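Local coordinates for protein similarities with probable monooxygenase (Photorhabdus luminescens, PDB 4HB9) that binds flavin-adenine dinucleotide and probably acts as a monooxygenase of the aromatic-ring-hydroxylase type, at residues 21-35 with 120-132. Residues are numbered along the deposited sequence; the frame is centred on the assembly and turned at random.
Sequences RKHGIKVTIYERNSA and KGLANTIQWNKTF. With FAD (flavin-adenine dinucleotide), chain B; EDO (1,2-ethanediol), chain E.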
loop_
_atom_site.group_PDB
_atom_site.type_symbol
_atom_site.label_atom_id
_atom_site.label_comp_id
_atom_site.label_asym_id
_atom_site.label_seq_id
_atom_site.Cartn_x
_atom_site.Cartn_y
_atom_site.Cartn_z
ATOM N N ARG A 21 17.370 -6.316 -12.442
ATOM C CA ARG A 21 18.822 -6.468 -12.254
ATOM C C ARG A 21 19.222 -7.929 -12.119
ATOM O O ARG A 21 20.217 -8.386 -12.730
ATOM C CB ARG A 21 19.306 -5.650 -11.064
ATOM C CG ARG A 21 19.290 -4.164 -11.320
ATOM C CD ARG A 21 19.203 -3.326 -10.051
ATOM N NE ARG A 21 20.239 -3.629 -9.050
ATOM C CZ ARG A 21 21.499 -3.183 -9.073
ATOM N NH1 ARG A 21 21.944 -2.418 -10.061
ATOM N NH2 ARG A 21 22.332 -3.534 -8.094
ATOM N N LYS A 22 18.422 -8.698 -11.369
ATOM C CA LYS A 22 18.688 -10.129 -11.235
ATOM C C LYS A 22 18.744 -10.842 -12.576
ATOM O O LYS A 22 19.537 -11.783 -12.745
ATOM C CB LYS A 22 17.663 -10.805 -10.322
ATOM C CG LYS A 22 18.044 -12.215 -9.953
ATOM C CD LYS A 22 17.010 -12.845 -9.043
ATOM C CE LYS A 22 17.425 -14.268 -8.710
ATOM N NZ LYS A 22 16.546 -14.829 -7.660
ATOM N N HIS A 23 17.928 -10.387 -13.535
ATOM C CA HIS A 23 17.866 -11.046 -14.841
ATOM C C HIS A 23 18.752 -10.357 -15.880
ATOM O O HIS A 23 18.688 -10.686 -17.047
ATOM C CB HIS A 23 16.415 -11.180 -15.298
ATOM C CG HIS A 23 15.618 -12.108 -14.440
ATOM N ND1 HIS A 23 15.177 -11.756 -13.181
ATOM C CD2 HIS A 23 15.234 -13.390 -14.627
ATOM C CE1 HIS A 23 14.524 -12.775 -12.646
ATOM N NE2 HIS A 23 14.546 -13.776 -13.504
ATOM N N GLY A 24 19.576 -9.419 -15.433
ATOM C CA GLY A 24 20.577 -8.779 -16.265
ATOM C C GLY A 24 20.065 -7.639 -17.125
ATOM O O GLY A 24 20.696 -7.268 -18.104
ATOM N N ILE A 25 18.935 -7.072 -16.734
ATOM C CA ILE A 25 18.288 -6.003 -17.506
ATOM C C ILE A 25 18.682 -4.653 -16.965
ATOM O O ILE A 25 18.759 -4.454 -15.754
ATOM C CB ILE A 25 16.762 -6.225 -17.496
ATOM C CG1 ILE A 25 16.454 -7.536 -18.218
ATOM C CG2 ILE A 25 16.021 -5.053 -18.113
ATOM C CD1 ILE A 25 15.061 -8.078 -17.978
ATOM N N LYS A 26 18.951 -3.708 -17.857
ATOM C CA LYS A 26 19.326 -2.363 -17.475
ATOM C C LYS A 26 18.085 -1.612 -17.002
ATOM O O LYS A 26 17.051 -1.637 -17.675
ATOM C CB LYS A 26 19.931 -1.631 -18.674
ATOM C CG LYS A 26 20.482 -0.249 -18.366
ATOM C CD LYS A 26 20.946 0.423 -19.645
ATOM C CE LYS A 26 21.863 1.595 -19.353
ATOM N NZ LYS A 26 21.305 2.540 -18.345
ATOM N N VAL A 27 18.186 -0.953 -15.854
ATOM C CA VAL A 27 17.015 -0.338 -15.236
ATOM C C VAL A 27 17.410 0.923 -14.506
ATOM O O VAL A 27 18.466 0.984 -13.831
ATOM C CB VAL A 27 16.263 -1.346 -14.303
ATOM C CG1 VAL A 27 17.215 -1.948 -13.291
ATOM C CG2 VAL A 27 15.054 -0.699 -13.615
ATOM N N THR A 28 16.560 1.933 -14.636
ATOM C CA THR A 28 16.673 3.161 -13.885
ATOM C C THR A 28 15.311 3.507 -13.276
ATOM O O THR A 28 14.260 3.294 -13.906
ATOM C CB THR A 28 17.125 4.323 -14.811
ATOM O OG1 THR A 28 18.349 3.969 -15.466
ATOM C CG2 THR A 28 17.328 5.580 -14.034
ATOM N N ILE A 29 15.338 4.032 -12.049
ATOM C CA ILE A 29 14.143 4.528 -11.403
ATOM C C ILE A 29 14.235 6.016 -11.242
ATOM O O ILE A 29 15.244 6.525 -10.786
ATOM C CB ILE A 29 13.949 3.942 -9.975
ATOM C CG1 ILE A 29 13.789 2.421 -10.008
ATOM C CG2 ILE A 29 12.743 4.588 -9.314
ATOM C CD1 ILE A 29 13.870 1.795 -8.628
ATOM N N TYR A 30 13.157 6.712 -11.567
ATOM C CA TYR A 30 13.059 8.155 -11.368
ATOM C C TYR A 30 12.015 8.421 -10.286
ATOM O O TYR A 30 10.856 8.055 -10.420
ATOM C CB TYR A 30 12.703 8.873 -12.681
ATOM C CG TYR A 30 13.612 8.444 -13.811
ATOM C CD1 TYR A 30 14.845 9.076 -14.030
ATOM C CD2 TYR A 30 13.271 7.376 -14.624
ATOM C CE1 TYR A 30 15.687 8.657 -15.059
ATOM C CE2 TYR A 30 14.105 6.959 -15.639
ATOM C CZ TYR A 30 15.295 7.605 -15.855
ATOM O OH TYR A 30 16.102 7.159 -16.880
ATOM N N GLU A 31 12.465 9.045 -9.209
ATOM C CA GLU A 31 11.652 9.274 -8.006
ATOM C C GLU A 31 11.551 10.749 -7.702
ATOM O O GLU A 31 12.558 11.459 -7.699
ATOM C CB GLU A 31 12.269 8.525 -6.805
ATOM C CG GLU A 31 11.709 8.926 -5.445
ATOM C CD GLU A 31 10.199 8.705 -5.328
ATOM O OE1 GLU A 31 9.728 7.622 -5.716
ATOM O OE2 GLU A 31 9.498 9.613 -4.830
ATOM N N ARG A 32 10.329 11.215 -7.425
ATOM C CA ARG A 32 10.096 12.643 -7.188
ATOM C C ARG A 32 10.708 13.142 -5.878
ATOM O O ARG A 32 11.140 14.268 -5.809
ATOM C CB ARG A 32 8.614 12.992 -7.228
ATOM C CG ARG A 32 7.797 12.393 -6.096
ATOM C CD ARG A 32 6.352 12.835 -6.133
ATOM N NE ARG A 32 5.602 12.091 -5.124
ATOM C CZ ARG A 32 4.299 12.206 -4.925
ATOM N NH1 ARG A 32 3.581 13.060 -5.650
ATOM N NH2 ARG A 32 3.723 11.474 -3.984
ATOM N N ASN A 33 10.735 12.312 -4.843
ATOM C CA ASN A 33 11.280 12.738 -3.560
ATOM C C ASN A 33 12.794 12.756 -3.526
ATOM O O ASN A 33 13.482 12.178 -4.398
ATOM C CB ASN A 33 10.737 11.852 -2.441
ATOM C CG ASN A 33 9.218 11.951 -2.292
ATOM O OD1 ASN A 33 8.552 10.955 -2.002
ATOM N ND2 ASN A 33 8.666 13.133 -2.504
ATOM N N SER A 34 13.321 13.428 -2.506
ATOM C CA SER A 34 14.751 13.385 -2.192
ATOM C C SER A 34 15.119 12.078 -1.527
ATOM O O SER A 34 14.244 11.380 -1.033
ATOM C CB SER A 34 15.095 14.557 -1.272
ATOM O OG SER A 34 14.689 15.755 -1.905
ATOM N N ALA A 35 16.407 11.749 -1.515
ATOM C CA ALA A 35 16.900 10.473 -0.970
ATOM C C ALA A 35 16.654 10.328 0.535
ATOM O O ALA A 35 16.513 9.211 1.041
ATOM C CB ALA A 35 18.385 10.305 -1.249
ATOM N N LYS A 120 18.069 -0.588 -0.394
ATOM C CA LYS A 120 19.433 -1.049 -0.261
ATOM C C LYS A 120 19.863 -1.723 -1.573
ATOM O O LYS A 120 19.169 -2.586 -2.076
ATOM C CB LYS A 120 19.539 -2.047 0.896
ATOM C CG LYS A 120 20.889 -2.703 1.057
ATOM C CD LYS A 120 21.857 -1.826 1.842
ATOM C CE LYS A 120 23.133 -2.587 2.202
ATOM N NZ LYS A 120 22.829 -3.905 2.845
ATOM N N GLY A 121 21.021 -1.344 -2.105
ATOM C CA GLY A 121 21.500 -1.943 -3.339
ATOM C C GLY A 121 21.079 -1.160 -4.568
ATOM O O GLY A 121 21.557 -1.466 -5.654
ATOM N N LEU A 122 20.172 -0.193 -4.411
ATOM C CA LEU A 122 19.679 0.627 -5.525
ATOM C C LEU A 122 20.197 2.071 -5.505
ATOM O O LEU A 122 19.656 2.930 -6.207
ATOM C CB LEU A 122 18.138 0.640 -5.549
ATOM C CG LEU A 122 17.405 -0.681 -5.713
ATOM C CD1 LEU A 122 15.889 -0.447 -5.665
ATOM C CD2 LEU A 122 17.792 -1.424 -6.977
ATOM N N ALA A 123 21.265 2.351 -4.743
ATOM C CA ALA A 123 21.713 3.745 -4.573
ATOM C C ALA A 123 22.084 4.389 -5.898
ATOM O O ALA A 123 21.896 5.582 -6.087
ATOM C CB ALA A 123 22.895 3.826 -3.616
ATOM N N ASN A 124 22.614 3.596 -6.812
ATOM C CA ASN A 124 23.027 4.118 -8.106
ATOM C C ASN A 124 22.032 3.718 -9.239
ATOM O O ASN A 124 22.310 3.872 -10.432
ATOM C CB ASN A 124 24.499 3.712 -8.302
ATOM C CG ASN A 124 25.367 4.119 -7.081
ATOM O OD1 ASN A 124 25.361 5.295 -6.646
ATOM N ND2 ASN A 124 26.059 3.141 -6.473
ATOM N N THR A 125 20.842 3.235 -8.841
ATOM C CA THR A 125 19.728 2.960 -9.761
ATOM C C THR A 125 18.654 4.047 -9.655
ATOM O O THR A 125 18.011 4.400 -10.656
ATOM C CB THR A 125 19.068 1.609 -9.430
ATOM O OG1 THR A 125 20.022 0.566 -9.607
ATOM C CG2 THR A 125 17.846 1.309 -10.312
ATOM N N ILE A 126 18.420 4.528 -8.432
ATOM C CA ILE A 126 17.368 5.509 -8.179
ATOM C C ILE A 126 17.903 6.890 -8.434
ATOM O O ILE A 126 18.910 7.285 -7.854
ATOM C CB ILE A 126 16.844 5.457 -6.745
ATOM C CG1 ILE A 126 16.274 4.077 -6.459
ATOM C CG2 ILE A 126 15.773 6.518 -6.544
ATOM C CD1 ILE A 126 16.051 3.820 -4.992
ATOM N N GLN A 127 17.223 7.608 -9.320
ATOM C CA GLN A 127 17.514 9.006 -9.606
ATOM C C GLN A 127 16.501 9.834 -8.836
ATOM O O GLN A 127 15.308 9.884 -9.185
ATOM C CB GLN A 127 17.374 9.268 -11.103
ATOM C CG GLN A 127 17.951 8.168 -11.982
ATOM C CD GLN A 127 19.407 7.865 -11.695
ATOM O OE1 GLN A 127 19.832 6.677 -11.641
ATOM N NE2 GLN A 127 20.200 8.920 -11.544
ATOM N N TRP A 128 16.986 10.488 -7.787
ATOM C CA TRP A 128 16.146 11.240 -6.877
ATOM C C TRP A 128 15.831 12.598 -7.468
ATOM O O TRP A 128 16.521 13.044 -8.379
ATOM C CB TRP A 128 16.858 11.406 -5.529
ATOM C CG TRP A 128 17.252 10.099 -4.892
ATOM C CD1 TRP A 128 18.476 9.511 -4.929
ATOM C CD2 TRP A 128 16.402 9.222 -4.145
ATOM N NE1 TRP A 128 18.448 8.318 -4.245
ATOM C CE2 TRP A 128 17.188 8.124 -3.741
ATOM C CE3 TRP A 128 15.050 9.252 -3.792
ATOM C CZ2 TRP A 128 16.666 7.052 -2.993
ATOM C CZ3 TRP A 128 14.528 8.180 -3.012
ATOM C CH2 TRP A 128 15.343 7.105 -2.636
ATOM N N ASN A 129 14.772 13.233 -6.958
ATOM C CA ASN A 129 14.354 14.575 -7.365
ATOM C C ASN A 129 13.995 14.682 -8.841
ATOM O O ASN A 129 14.272 15.681 -9.491
ATOM C CB ASN A 129 15.426 15.601 -7.010
ATOM C CG ASN A 129 15.839 15.518 -5.554
ATOM O OD1 ASN A 129 15.079 15.905 -4.665
ATOM N ND2 ASN A 129 17.037 15.001 -5.302
ATOM N N LYS A 130 13.375 13.632 -9.349
ATOM C CA LYS A 130 12.990 13.529 -10.726
ATOM C C LYS A 130 11.487 13.315 -10.755
ATOM O O LYS A 130 10.998 12.190 -10.563
ATOM C CB LYS A 130 13.732 12.360 -11.372
ATOM C CG LYS A 130 15.226 12.605 -11.517
ATOM C CD LYS A 130 15.481 13.345 -12.825
ATOM C CE LYS A 130 16.840 13.987 -12.912
ATOM N NZ LYS A 130 17.069 14.385 -14.336
ATOM N N THR A 131 10.751 14.401 -10.983
ATOM C CA THR A 131 9.295 14.347 -11.028
ATOM C C THR A 131 8.838 14.184 -12.470
ATOM O O THR A 131 8.952 15.113 -13.268
ATOM C CB THR A 131 8.679 15.640 -10.432
ATOM O OG1 THR A 131 9.022 15.719 -9.052
ATOM C CG2 THR A 131 7.168 15.666 -10.550
ATOM N N PHE A 132 8.287 13.016 -12.781
ATOM C CA PHE A 132 7.728 12.752 -14.083
ATOM C C PHE A 132 6.580 13.722 -14.380
ATOM O O PHE A 132 5.729 13.976 -13.524
ATOM C CB PHE A 132 7.236 11.311 -14.177
ATOM C CG PHE A 132 6.382 11.056 -15.361
ATOM C CD1 PHE A 132 6.929 10.573 -16.530
ATOM C CD2 PHE A 132 5.031 11.345 -15.325
ATOM C CE1 PHE A 132 6.135 10.354 -17.645
ATOM C CE2 PHE A 132 4.227 11.133 -16.429
ATOM C CZ PHE A 132 4.780 10.628 -17.594
HETATM P PA FAD B . 3.937 3.756 -3.641
HETATM O O1A FAD B . 4.588 2.754 -2.726
HETATM O O2A FAD B . 2.995 4.829 -3.212
HETATM O O5B FAD B . 5.088 4.427 -4.528
HETATM C C5B FAD B . 4.816 5.435 -5.485
HETATM C C4B FAD B . 6.130 6.171 -5.665
HETATM O O4B FAD B . 6.030 7.013 -6.828
HETATM C C3B FAD B . 6.502 7.066 -4.467
HETATM O O3B FAD B . 7.872 6.906 -4.096
HETATM C C2B FAD B . 6.216 8.454 -5.006
HETATM O O2B FAD B . 6.982 9.498 -4.432
HETATM C C1B FAD B . 6.564 8.273 -6.491
HETATM N N9A FAD B . 5.970 9.242 -7.413
HETATM C C8A FAD B . 4.677 9.660 -7.459
HETATM N N7A FAD B . 4.477 10.515 -8.503
HETATM C C5A FAD B . 5.672 10.641 -9.119
HETATM C C6A FAD B . 6.151 11.412 -10.283
HETATM N N6A FAD B . 5.254 12.202 -10.917
HETATM N N1A FAD B . 7.452 11.314 -10.626
HETATM C C2A FAD B . 8.298 10.497 -9.959
HETATM N N3A FAD B . 7.938 9.760 -8.889
HETATM C C4A FAD B . 6.643 9.796 -8.432
HETATM N N1 FAD B . -0.644 -2.768 1.750
HETATM C C2 FAD B . -0.555 -4.074 2.086
HETATM O O2 FAD B . -0.403 -4.981 1.195
HETATM N N3 FAD B . -0.615 -4.444 3.379
HETATM C C4 FAD B . -0.816 -3.607 4.401
HETATM O O4 FAD B . -0.869 -4.042 5.582
HETATM C C4X FAD B . -0.966 -2.178 4.112
HETATM N N5 FAD B . -1.159 -1.249 5.093
HETATM C C5X FAD B . -1.299 0.055 4.764
HETATM C C6 FAD B . -1.522 1.011 5.748
HETATM C C7 FAD B . -1.660 2.365 5.434
HETATM C C7M FAD B . -1.902 3.407 6.509
HETATM C C8 FAD B . -1.583 2.794 4.027
HETATM C C8M FAD B . -1.717 4.254 3.654
HETATM C C9 FAD B . -1.361 1.843 3.036
HETATM C C9A FAD B . -1.213 0.489 3.336
HETATM N N10 FAD B . -0.991 -0.472 2.324
HETATM C C10 FAD B . -0.871 -1.812 2.677
HETATM C "C1'" FAD B . -0.945 -0.116 0.891
HETATM C "C2'" FAD B . 0.474 0.096 0.369
HETATM O "O2'" FAD B . 1.201 0.977 1.209
HETATM C "C3'" FAD B . 0.401 0.683 -1.039
HETATM O "O3'" FAD B . -0.609 -0.011 -1.770
HETATM C "C4'" FAD B . 1.733 0.519 -1.756
HETATM O "O4'" FAD B . 2.602 1.534 -1.289
HETATM C "C5'" FAD B . 1.601 0.645 -3.259
HETATM O "O5'" FAD B . 2.893 0.478 -3.805
HETATM P P FAD B . 3.272 1.353 -5.102
HETATM O O1P FAD B . 4.722 1.019 -5.361
HETATM O O2P FAD B . 2.229 1.127 -6.164
HETATM O O3P FAD B . 3.117 2.906 -4.729
HETATM C C1 EDO E . 19.922 -6.411 -7.452
HETATM O O1 EDO E . 19.374 -5.250 -6.911
HETATM C C2 EDO E . 18.891 -7.509 -7.378
HETATM O O2 EDO E . 18.879 -8.170 -8.576
HETATM O O HOH W 1 11.236 16.184 -7.863
HETATM O O HOH W 2 18.413 13.388 -2.943
#
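Ile29 and Ile126 pair in parallel where strand 126-127 adds an outer strand to strand 26-30, a worked example of how the edge of a Rossmann-type sheet carries residues to the adenosine end of FAD. Each N-H points almost straight at its acceptor: Ile29 N at Thr125 O, Gln127 N at Ile29 O (2.7 Å) and Glu31 N at Gln127 O. Past the strands, Lys130 N donates to Glu31 O (2.8 Å). On one face, Ile29 CD1 lies against Ile126 CG1 (4.0 Å), with Leu122 beside them. Packing is close around the Trp128 indole, which has Ile126 CG2 over one face and Ala35 over the other; Asn33 O meets its edge in plane and accepts from Asn129 N, while Ser34 OG donates to Asn129 OD1 (2.8 Å).

The Arg21 end is looser. Arg21 CD brushes Leu122 CD2 (3.9 Å), and a bend at chi3 (54°) brings NE to an ethanediol, probably a crystallisation additive.

Glu31 OE1 accepts from FAD O3B and Ala9 N, OE2 from FAD O2B and, on its anti side, Asn33 N, bonds that probably favour a charged carboxylate. With Phe132 N donating to FAD N1A (2.9 Å), one segment holds the ribose and the other the adenine.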